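PDB 2BJ0: acetylcholine-binding protein, which probably binds acetylcholine, as a pentamer that shares the structural scaffold of the nicotinic receptor ligand-binding domain. Local coordinates for residues A[84-89]-A[137-143]; A[176-180]-A[192-197]. One frame throughout, in Å; residues are numbered along the deposited sequence.

Interaction 1: A[84-89]-A[137-143]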
loop_
_atom_site.group_PDB
_atom_site.type_symbol
_atom_site.label_atom_id
_atom_site.label_comp_id
_atom_site.label_asym_id
_atom_site.label_seq_id
_atom_site.Cartn_x
_atom_site.Cartn_y
_atom_site.Cartn_z
ATOM N N ASP A 84 16.984 -8.729 -8.028
ATOM C CA ASP A 84 15.961 -9.100 -7.053
ATOM C C ASP A 84 16.599 -9.493 -5.722
ATOM O O ASP A 84 16.385 -10.595 -5.237
ATOM C CB ASP A 84 15.077 -10.223 -7.597
ATOM C CG ASP A 84 15.846 -11.527 -7.815
ATOM O OD1 ASP A 84 17.060 -11.436 -8.167
ATOM O OD2 ASP A 84 15.334 -12.662 -7.627
ATOM N N LEU A 85 17.350 -8.575 -5.115
ATOM C CA LEU A 85 17.970 -8.820 -3.808
ATOM C C LEU A 85 16.923 -8.946 -2.720
ATOM O O LEU A 85 16.011 -8.117 -2.628
ATOM C CB LEU A 85 18.928 -7.695 -3.430
ATOM C CG LEU A 85 20.105 -7.488 -4.376
ATOM C CD1 LEU A 85 20.730 -6.183 -3.994
ATOM C CD2 LEU A 85 21.093 -8.661 -4.290
ATOM N N SER A 86 17.028 -10.005 -1.936
ATOM C CA SER A 86 16.186 -10.170 -0.778
ATOM C C SER A 86 17.084 -10.324 0.422
ATOM O O SER A 86 18.242 -10.815 0.315
ATOM C CB SER A 86 15.264 -11.400 -0.912
ATOM O OG SER A 86 14.358 -11.276 -2.013
ATOM N N PHE A 87 16.564 -9.913 1.563
ATOM C CA PHE A 87 17.186 -10.224 2.842
ATOM C C PHE A 87 16.644 -11.563 3.296
ATOM O O PHE A 87 15.480 -11.661 3.724
ATOM C CB PHE A 87 16.877 -9.156 3.867
ATOM C CG PHE A 87 17.405 -7.797 3.492
ATOM C CD1 PHE A 87 18.724 -7.460 3.741
ATOM C CD2 PHE A 87 16.570 -6.842 2.910
ATOM C CE1 PHE A 87 19.225 -6.208 3.393
ATOM C CE2 PHE A 87 17.079 -5.581 2.555
ATOM C CZ PHE A 87 18.407 -5.269 2.806
ATOM N N TYR A 88 17.490 -12.587 3.219
ATOM C CA TYR A 88 17.107 -13.960 3.503
ATOM C C TYR A 88 16.609 -14.168 4.931
ATOM O O TYR A 88 15.802 -15.077 5.177
ATOM C CB TYR A 88 18.284 -14.891 3.196
ATOM C CG TYR A 88 18.293 -15.370 1.759
ATOM C CD1 TYR A 88 18.527 -14.486 0.693
ATOM C CD2 TYR A 88 18.005 -16.709 1.461
ATOM C CE1 TYR A 88 18.507 -14.937 -0.639
ATOM C CE2 TYR A 88 17.979 -17.178 0.151
ATOM C CZ TYR A 88 18.233 -16.301 -0.896
ATOM O OH TYR A 88 18.179 -16.815 -2.191
ATOM N N ASN A 89 17.091 -13.354 5.869
ATOM C CA ASN A 89 16.684 -13.506 7.257
ATOM C C ASN A 89 15.753 -12.382 7.727
ATOM O O ASN A 89 15.632 -12.132 8.907
ATOM C CB ASN A 89 17.888 -13.663 8.199
ATOM C CG ASN A 89 18.829 -12.458 8.213
ATOM O OD1 ASN A 89 19.093 -11.798 7.196
ATOM N ND2 ASN A 89 19.378 -12.190 9.391
ATOM N N ILE A 137 23.194 -10.016 8.839
ATOM C CA ILE A 137 22.196 -9.786 7.795
ATOM C C ILE A 137 22.626 -10.497 6.509
ATOM O O ILE A 137 23.740 -10.289 6.025
ATOM C CB ILE A 137 22.007 -8.267 7.546
ATOM C CG1 ILE A 137 21.412 -7.577 8.761
ATOM C CG2 ILE A 137 21.131 -8.032 6.306
ATOM C CD1 ILE A 137 21.678 -6.060 8.765
ATOM N N LYS A 138 21.733 -11.321 5.963
ATOM C CA LYS A 138 22.010 -12.115 4.772
ATOM C C LYS A 138 21.280 -11.541 3.554
ATOM O O LYS A 138 20.044 -11.420 3.566
ATOM C CB LYS A 138 21.617 -13.574 5.022
ATOM C CG LYS A 138 22.027 -14.540 3.905
ATOM C CD LYS A 138 21.721 -16.004 4.304
ATOM C CE LYS A 138 21.554 -16.928 3.082
ATOM N NZ LYS A 138 21.190 -18.327 3.514
ATOM N N VAL A 139 22.043 -11.164 2.522
ATOM C CA VAL A 139 21.485 -10.587 1.301
ATOM C C VAL A 139 21.898 -11.379 0.075
ATOM O O VAL A 139 23.102 -11.701 -0.110
ATOM C CB VAL A 139 22.028 -9.147 1.081
ATOM C CG1 VAL A 139 21.211 -8.419 -0.003
ATOM C CG2 VAL A 139 22.058 -8.347 2.382
ATOM N N GLY A 140 20.943 -11.683 -0.793
ATOM C CA GLY A 140 21.310 -12.300 -2.076
ATOM C C GLY A 140 20.129 -12.294 -3.017
ATOM O O GLY A 140 19.035 -11.854 -2.629
ATOM N N SER A 141 20.336 -12.734 -4.256
ATOM C CA SER A 141 19.233 -12.820 -5.190
ATOM C C SER A 141 18.317 -13.941 -4.762
ATOM O O SER A 141 18.763 -15.045 -4.410
ATOM C CB SER A 141 19.721 -13.053 -6.603
ATOM O OG SER A 141 18.668 -13.404 -7.459
ATOM N N TRP A 142 17.022 -13.658 -4.784
ATOM C CA TRP A 142 16.057 -14.670 -4.429
ATOM C C TRP A 142 15.902 -15.744 -5.485
ATOM O O TRP A 142 15.617 -16.890 -5.142
ATOM C CB TRP A 142 14.689 -14.026 -4.173
ATOM C CG TRP A 142 13.727 -14.950 -3.497
ATOM C CD1 TRP A 142 12.596 -15.472 -4.027
ATOM C CD2 TRP A 142 13.825 -15.470 -2.165
ATOM N NE1 TRP A 142 11.967 -16.274 -3.105
ATOM C CE2 TRP A 142 12.697 -16.287 -1.950
ATOM C CE3 TRP A 142 14.742 -15.301 -1.113
ATOM C CZ2 TRP A 142 12.460 -16.943 -0.744
ATOM C CZ3 TRP A 142 14.505 -15.961 0.098
ATOM C CH2 TRP A 142 13.378 -16.784 0.260
ATOM N N THR A 143 16.039 -15.378 -6.762
ATOM C CA THR A 143 15.674 -16.294 -7.834
ATOM C C THR A 143 16.657 -16.464 -8.967
ATOM O O THR A 143 16.328 -17.194 -9.896
ATOM C CB THR A 143 14.297 -15.898 -8.489
ATOM O OG1 THR A 143 14.448 -14.631 -9.146
ATOM C CG2 THR A 143 13.228 -15.688 -7.431
#
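Tyr88 leans its ring obliquely on the indole of Trp142, the six-membered rings inclined at 49°, with Trp142 CZ3 above the phenol face near its rim and Trp142 CE3 3.6 Å from Tyr88 CZ. Gly140 O and Ser141 O lie at the phenol edge, in its plane, and Tyr88 OH comes 2.9 Å from Ser141 O. Lys138 runs past the tyrosine with CG anti to the backbone N (chi1 -173°) and the chain extended beyond it, which brings CE to 3.8 Å from Tyr88 CG and carries NZ on to Tyr184 OH. With an alanine at Tyr88, Ser141 O would probably lose its hydroxyl neighbour and Trp142 and Lys138 the ring they rest on. The backbones pair as antiparallel strands of the immunoglobulin-like sandwich, joining what in this receptor family are loops A and B of the agonist site; Trp142 NE1 bonds Val113 O of a neighbouring subunit. On the face of Phe87 and Val139, Phe87 lies side by side with Val139 and the neighbouring Ile137, its CD1 3.6 Å from Ile137 CG2. Asp84 OD1 takes Ser141 OG at 2.6 Å on its syn side; Thr143 OG1 reaches Asp84 OD2, also at 2.6 Å, from above the carboxylate plane.

Interaction 2: A[176-180]-A[192-197]; sequences TQSLN and DDIEIT
Thr176 and Thr197 belong to a ladder of backbone hydrogen bonds that runs on through Ser178 with Glu195 and Asn180 with Asp193, each pair bonded in both directions. The strands run antiparallel: Glu195 N reaches Ser178 O at 2.8 Å, and Asn180 N meets Asp193 O at 2.8 Å, nearly straight with an N-H...O angle of 174°. In the non-hydrogen-bonded pairs between them, CA-H groups turn to carbonyls, as where Gln177 CA lies 3.2 Å from Glu195 O. The two strands form the hairpin whose tip, in this family, is the C-loop over the agonist site and here carries the vicinal disulfide Cys186-Cys187.

Polar side-chain bonds lie on the face of Ser178, Asn180 and Asp193. Asn180 ND2 points almost straight at Asp193 OD1, 3.2 Å away on the syn side, with the acceptor in the amide plane although amide and carboxylate are turned 44° apart. The other end of that amide is held too, since Ser178 OG donates to Asn180 OD1 at 3.0 Å, which fixes the amide's rotation.

Apolar contacts fill the opposite face. Gln177 CB meets Ile194 CG2 at 3.7 Å, and the rest of its side chain passes over that methyl. Leu179, with CG anti to the backbone N (chi1 166°), reaches across with CD1, 3.4 Å from Asp193 O and 4.1 Å from Ile194 CG1. Phe31 and Leu29 of strand 25-40 cover Ile194 from within the sandwich.

Asp193 OD2 is buried with no hydrogen-bonding partner in the model; such a carboxylate oxygen would probably be costly to keep charged, and the nearby Lys138 is likely to offset part of that cost, while the backbone ladder keeps the arms of the hairpin in register.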
loop_
_atom_site.group_PDB
_atom_site.type_symbol
_atom_site.label_atom_id
_atom_site.label_comp_id
_atom_site.label_asym_id
_atom_site.label_seq_id
_atom_site.Cartn_x
_atom_site.Cartn_y
_atom_site.Cartn_z
ATOM N N THR A 176 31.570 -6.041 9.253
ATOM C CA THR A 176 32.215 -6.516 8.038
ATOM C C THR A 176 31.187 -7.237 7.184
ATOM O O THR A 176 30.027 -7.366 7.567
ATOM C CB THR A 176 33.397 -7.475 8.341
ATOM O OG1 THR A 176 32.917 -8.595 9.092
ATOM C CG2 THR A 176 34.417 -6.839 9.302
ATOM N N GLN A 177 31.625 -7.693 6.016
ATOM C CA GLN A 177 30.815 -8.561 5.174
ATOM C C GLN A 177 31.647 -9.697 4.608
ATOM O O GLN A 177 32.857 -9.580 4.447
ATOM C CB GLN A 177 30.139 -7.767 4.059
ATOM C CG GLN A 177 31.004 -7.397 2.881
ATOM C CD GLN A 177 30.313 -6.390 1.985
ATOM O OE1 GLN A 177 29.720 -5.432 2.486
ATOM N NE2 GLN A 177 30.377 -6.598 0.665
ATOM N N SER A 178 30.975 -10.797 4.323
ATOM C CA SER A 178 31.600 -11.946 3.748
ATOM C C SER A 178 30.733 -12.479 2.603
ATOM O O SER A 178 29.503 -12.461 2.683
ATOM C CB SER A 178 31.796 -12.990 4.843
ATOM O OG SER A 178 31.877 -14.278 4.287
ATOM N N LEU A 179 31.382 -12.932 1.536
ATOM C CA LEU A 179 30.687 -13.493 0.386
ATOM C C LEU A 179 30.654 -15.013 0.516
ATOM O O LEU A 179 31.669 -15.630 0.793
ATOM C CB LEU A 179 31.384 -13.068 -0.913
ATOM C CG LEU A 179 31.047 -13.790 -2.226
ATOM C CD1 LEU A 179 29.558 -13.622 -2.615
ATOM C CD2 LEU A 179 31.950 -13.303 -3.358
ATOM N N ASN A 180 29.483 -15.608 0.339
ATOM C CA ASN A 180 29.335 -17.054 0.476
ATOM C C ASN A 180 28.496 -17.585 -0.668
ATOM O O ASN A 180 27.873 -16.805 -1.386
ATOM C CB ASN A 180 28.670 -17.410 1.818
ATOM C CG ASN A 180 29.175 -16.542 2.986
ATOM O OD1 ASN A 180 30.297 -16.718 3.476
ATOM N ND2 ASN A 180 28.340 -15.612 3.436
ATOM N N ASP A 192 24.673 -17.169 -4.649
ATOM C CA ASP A 192 25.557 -16.308 -3.878
ATOM C C ASP A 192 24.811 -15.487 -2.827
ATOM O O ASP A 192 23.694 -15.018 -3.064
ATOM C CB ASP A 192 26.250 -15.335 -4.792
ATOM C CG ASP A 192 27.255 -16.006 -5.719
ATOM O OD1 ASP A 192 27.525 -17.219 -5.584
ATOM O OD2 ASP A 192 27.787 -15.377 -6.631
ATOM N N ASP A 193 25.442 -15.291 -1.677
ATOM C CA ASP A 193 24.955 -14.284 -0.752
ATOM C C ASP A 193 26.103 -13.504 -0.154
ATOM O O ASP A 193 27.245 -13.979 -0.130
ATOM C CB ASP A 193 24.031 -14.871 0.313
ATOM C CG ASP A 193 24.736 -15.811 1.241
ATOM O OD1 ASP A 193 25.342 -15.344 2.233
ATOM O OD2 ASP A 193 24.710 -17.049 1.077
ATOM N N ILE A 194 25.818 -12.284 0.270
ATOM C CA ILE A 194 26.764 -11.570 1.107
ATOM C C ILE A 194 26.146 -11.484 2.491
ATOM O O ILE A 194 24.946 -11.190 2.645
ATOM C CB ILE A 194 27.107 -10.187 0.524
ATOM C CG1 ILE A 194 27.849 -10.383 -0.795
ATOM C CG2 ILE A 194 27.951 -9.347 1.523
ATOM C CD1 ILE A 194 28.235 -9.113 -1.519
ATOM N N GLU A 195 26.959 -11.771 3.495
ATOM C CA GLU A 195 26.509 -11.737 4.863
ATOM C C GLU A 195 27.174 -10.593 5.607
ATOM O O GLU A 195 28.410 -10.560 5.731
ATOM C CB GLU A 195 26.827 -13.069 5.528
ATOM C CG GLU A 195 26.446 -13.121 7.001
ATOM C CD GLU A 195 25.988 -14.509 7.441
ATOM O OE1 GLU A 195 25.557 -15.323 6.571
ATOM O OE2 GLU A 195 26.054 -14.781 8.669
ATOM N N ILE A 196 26.361 -9.673 6.119
ATOM C CA ILE A 196 26.863 -8.616 6.974
ATOM C C ILE A 196 26.856 -9.060 8.431
ATOM O O ILE A 196 25.846 -9.534 8.926
ATOM C CB ILE A 196 26.045 -7.314 6.815
ATOM C CG1 ILE A 196 26.048 -6.857 5.361
ATOM C CG2 ILE A 196 26.620 -6.221 7.686
ATOM C CD1 ILE A 196 24.958 -5.857 5.075
ATOM N N THR A 197 27.989 -8.904 9.105
ATOM C CA THR A 197 28.090 -9.200 10.520
ATOM C C THR A 197 28.488 -7.913 11.245
ATOM O O THR A 197 29.434 -7.245 10.847
ATOM C CB THR A 197 29.137 -10.326 10.753
ATOM O OG1 THR A 197 28.680 -11.532 10.114
ATOM C CG2 THR A 197 29.178 -10.707 12.208
#

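Interaction 1 and interaction 2 belong to one four-stranded antiparallel sheet, their centres about 11 Å apart and joined where strand 133-141 pairs with strand 190-202. Val139 O lies 2.8 Å from Ile194 N and Ile137 O 2.7 Å from Ile196 N, both probable hydrogen bonds. Their side chains meet too: Lys138 CE packs 3.7 Å from Asp193 OD2, placing the lysine between Tyr88 and the aspartate held by Asn180. The ligand pocket lies on the side of interaction 1, where Trp142 O bonds a 3-cyclohexyl-1-propylsulfonic acid molecule, probably from the crystallisation liquor. Interaction 2 lies along the arms of the hairpin that leads to the C-loop, and Tyr184, bonded to Lys138, extends the connection toward that loop.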